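Local atomic coordinates of bifunctional endo-1,4-beta-xylanase A (Neocallimastix patriciarum, PDB entry 2VG9), a protein that hydrolyses internal beta-1,4-xylosidic linkages of xylan, as an endo-1,4-beta-xylanase of glycoside hydrolase family 11. Residues 97-102 and 176-181. Sequence-based numbering, arbitrary orientation.
Sequences GWFQNR and DHFKEW
The ring of Phe99 points its edge at one face of Phe178. Its CZ also meets the edge of the Trp181 indole, near the indole plane. Phe99 and Phe178 form a T-shaped (edge-to-face) pair, with centroids 5.0 Å apart and planes at 89°. Phe99 CZ stands over the Phe178 face, displaced toward its rim, and comes within 3.6 Å of Phe178 CD1. Phe99 CE1 lies over the far end of that ring, 3.8 Å from Phe178 CZ. The indole of Trp181 turns its edge to Phe99, and its six-membered ring makes the contact. The backbone O of His177, one helical turn back, sits over one face of this indole, toward its rim.

The contact belongs to the beta jelly roll of family 11 xylanases. It packs helix 174-182, the single helix of the domain, against strand 89-100 of the large curved sheet. All three aromatic residues are buried. Tyr112, on the neighbouring strand 110-115, meets both phenylalanine rings, and Leu191 touches both from strand 190-200. On the helix, Phe178 holds CG anti to its carbonyl carbon (chi1 -60°), which directs the ring toward the strand. With an alanine at Phe178, the Phe99 edge would probably lose its aromatic face and a gap would open between helix and sheet. Trp186 meets the Trp181 ring, and Ser161 OG takes a weak hydrogen bond from its NE1. Trp181 CZ3, on the six-membered ring, lies 3.8 Å from Phe99 CZ.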
loop_
_atom_site.group_PDB
_atom_site.type_symbol
_atom_site.label_atom_id
_atom_site.label_comp_id
_atom_site.label_asym_id
_atom_site.label_seq_id
_atom_site.Cartn_x
_atom_site.Cartn_y
_atom_site.Cartn_z
ATOM N N GLY A 97 1.811 -0.815 -4.030
ATOM C CA GLY A 97 1.935 -1.666 -5.204
ATOM C C GLY A 97 3.385 -2.030 -5.448
ATOM O O GLY A 97 4.240 -1.822 -4.565
ATOM N N TRP A 98 3.649 -2.607 -6.628
ATOM C CA TRP A 98 5.036 -2.945 -7.045
ATOM C C TRP A 98 5.378 -2.435 -8.436
ATOM O O TRP A 98 4.478 -2.273 -9.285
ATOM C CB TRP A 98 5.252 -4.470 -7.014
ATOM C CG TRP A 98 5.142 -5.105 -5.637
ATOM C CD1 TRP A 98 4.000 -5.311 -4.915
ATOM C CD2 TRP A 98 6.214 -5.634 -4.852
ATOM N NE1 TRP A 98 4.297 -5.929 -3.732
ATOM C CE2 TRP A 98 5.650 -6.129 -3.659
ATOM C CE3 TRP A 98 7.596 -5.738 -5.039
ATOM C CZ2 TRP A 98 6.429 -6.720 -2.638
ATOM C CZ3 TRP A 98 8.357 -6.301 -4.052
ATOM C CH2 TRP A 98 7.769 -6.800 -2.851
ATOM N N PHE A 99 6.672 -2.181 -8.680
ATOM C CA PHE A 99 7.205 -2.095 -10.052
ATOM C C PHE A 99 7.971 -3.398 -10.306
ATOM O O PHE A 99 8.964 -3.703 -9.618
ATOM C CB PHE A 99 8.150 -0.894 -10.302
ATOM C CG PHE A 99 7.601 0.454 -9.875
ATOM C CD1 PHE A 99 6.225 0.754 -9.970
ATOM C CD2 PHE A 99 8.472 1.444 -9.386
ATOM C CE1 PHE A 99 5.731 2.008 -9.574
ATOM C CE2 PHE A 99 7.978 2.692 -9.003
ATOM C CZ PHE A 99 6.590 2.975 -9.096
ATOM N N GLN A 100 7.476 -4.169 -11.268
ATOM C CA GLN A 100 8.023 -5.474 -11.604
ATOM C C GLN A 100 9.230 -5.246 -12.513
ATOM O O GLN A 100 9.183 -4.419 -13.436
ATOM C CB GLN A 100 6.962 -6.315 -12.323
ATOM C CG GLN A 100 7.412 -7.742 -12.802
ATOM C CD GLN A 100 7.825 -8.687 -11.662
ATOM O OE1 GLN A 100 8.985 -8.720 -11.259
ATOM N NE2 GLN A 100 6.885 -9.492 -11.185
ATOM N N ASN A 101 10.308 -5.958 -12.239
ATOM C CA ASN A 101 11.501 -5.868 -13.070
ATOM C C ASN A 101 11.806 -7.164 -13.842
ATOM O O ASN A 101 12.877 -7.284 -14.429
ATOM C CB ASN A 101 12.711 -5.447 -12.222
ATOM C CG ASN A 101 13.210 -6.553 -11.328
ATOM O OD1 ASN A 101 12.470 -7.473 -10.989
ATOM N ND2 ASN A 101 14.488 -6.476 -10.945
ATOM N N ARG A 102 10.899 -8.132 -13.815
ATOM C CA ARG A 102 11.069 -9.360 -14.607
ATOM C C ARG A 102 11.236 -8.959 -16.069
ATOM O O ARG A 102 10.453 -8.167 -16.590
ATOM C CB ARG A 102 9.891 -10.330 -14.419
ATOM C CG ARG A 102 10.070 -11.681 -15.152
ATOM C CD ARG A 102 8.873 -12.616 -14.960
ATOM N NE ARG A 102 8.925 -13.384 -13.699
ATOM C CZ ARG A 102 8.007 -13.333 -12.726
ATOM N NH1 ARG A 102 6.930 -12.544 -12.837
ATOM N NH2 ARG A 102 8.161 -14.083 -11.636
ATOM N N ASP A 176 2.035 11.384 -10.370
ATOM C CA ASP A 176 2.929 12.488 -9.945
ATOM C C ASP A 176 3.998 12.008 -8.920
ATOM O O ASP A 176 5.133 12.461 -8.952
ATOM C CB ASP A 176 2.125 13.658 -9.349
ATOM C CG ASP A 176 1.586 14.609 -10.395
ATOM O OD1 ASP A 176 1.754 14.327 -11.610
ATOM O OD2 ASP A 176 0.980 15.637 -9.981
ATOM N N HIS A 177 3.617 11.088 -8.025
ATOM C CA HIS A 177 4.548 10.410 -7.126
ATOM C C HIS A 177 5.540 9.607 -7.938
ATOM O O HIS A 177 6.740 9.704 -7.697
ATOM C CB HIS A 177 3.808 9.522 -6.122
ATOM C CG HIS A 177 3.063 10.307 -5.080
ATOM N ND1 HIS A 177 1.770 10.762 -5.266
ATOM C CD2 HIS A 177 3.449 10.766 -3.871
ATOM C CE1 HIS A 177 1.385 11.444 -4.198
ATOM N NE2 HIS A 177 2.388 11.467 -3.346
ATOM N N PHE A 178 5.060 8.849 -8.931
ATOM C CA PHE A 178 6.007 8.073 -9.784
ATOM C C PHE A 178 7.010 9.015 -10.465
ATOM O O PHE A 178 8.207 8.694 -10.541
ATOM C CB PHE A 178 5.291 7.214 -10.848
ATOM C CG PHE A 178 4.328 6.170 -10.289
ATOM C CD1 PHE A 178 4.333 5.830 -8.928
ATOM C CD2 PHE A 178 3.442 5.499 -11.152
ATOM C CE1 PHE A 178 3.434 4.851 -8.416
ATOM C CE2 PHE A 178 2.564 4.525 -10.665
ATOM C CZ PHE A 178 2.581 4.184 -9.303
ATOM N N LYS A 179 6.528 10.154 -10.964
ATOM C CA LYS A 179 7.380 11.151 -11.664
ATOM C C LYS A 179 8.443 11.727 -10.739
ATOM O O LYS A 179 9.621 11.815 -11.113
ATOM C CB LYS A 179 6.552 12.317 -12.214
ATOM C CG LYS A 179 5.880 12.064 -13.555
ATOM C CD LYS A 179 5.050 13.311 -13.973
ATOM C CE LYS A 179 3.741 12.903 -14.681
ATOM N NZ LYS A 179 3.271 13.928 -15.697
ATOM N N GLU A 180 8.025 12.098 -9.527
ATOM C CA GLU A 180 8.948 12.549 -8.479
ATOM C C GLU A 180 10.014 11.543 -8.142
ATOM O O GLU A 180 11.175 11.939 -7.960
ATOM C CB GLU A 180 8.212 13.006 -7.203
ATOM C CG GLU A 180 7.447 14.340 -7.384
ATOM C CD GLU A 180 8.351 15.588 -7.518
ATOM O OE1 GLU A 180 9.585 15.503 -7.382
ATOM O OE2 GLU A 180 7.814 16.684 -7.757
ATOM N N TRP A 181 9.655 10.253 -8.027
ATOM C CA TRP A 181 10.671 9.224 -7.768
ATOM C C TRP A 181 11.638 9.060 -8.951
ATOM O O TRP A 181 12.871 8.931 -8.780
ATOM C CB TRP A 181 10.016 7.894 -7.401
ATOM C CG TRP A 181 9.083 7.944 -6.187
ATOM C CD1 TRP A 181 9.102 8.836 -5.128
ATOM C CD2 TRP A 181 7.988 7.047 -5.929
ATOM N NE1 TRP A 181 8.071 8.539 -4.245
ATOM C CE2 TRP A 181 7.387 7.444 -4.717
ATOM C CE3 TRP A 181 7.452 5.952 -6.623
ATOM C CZ2 TRP A 181 6.275 6.785 -4.187
ATOM C CZ3 TRP A 181 6.363 5.297 -6.089
ATOM C CH2 TRP A 181 5.772 5.727 -4.899
#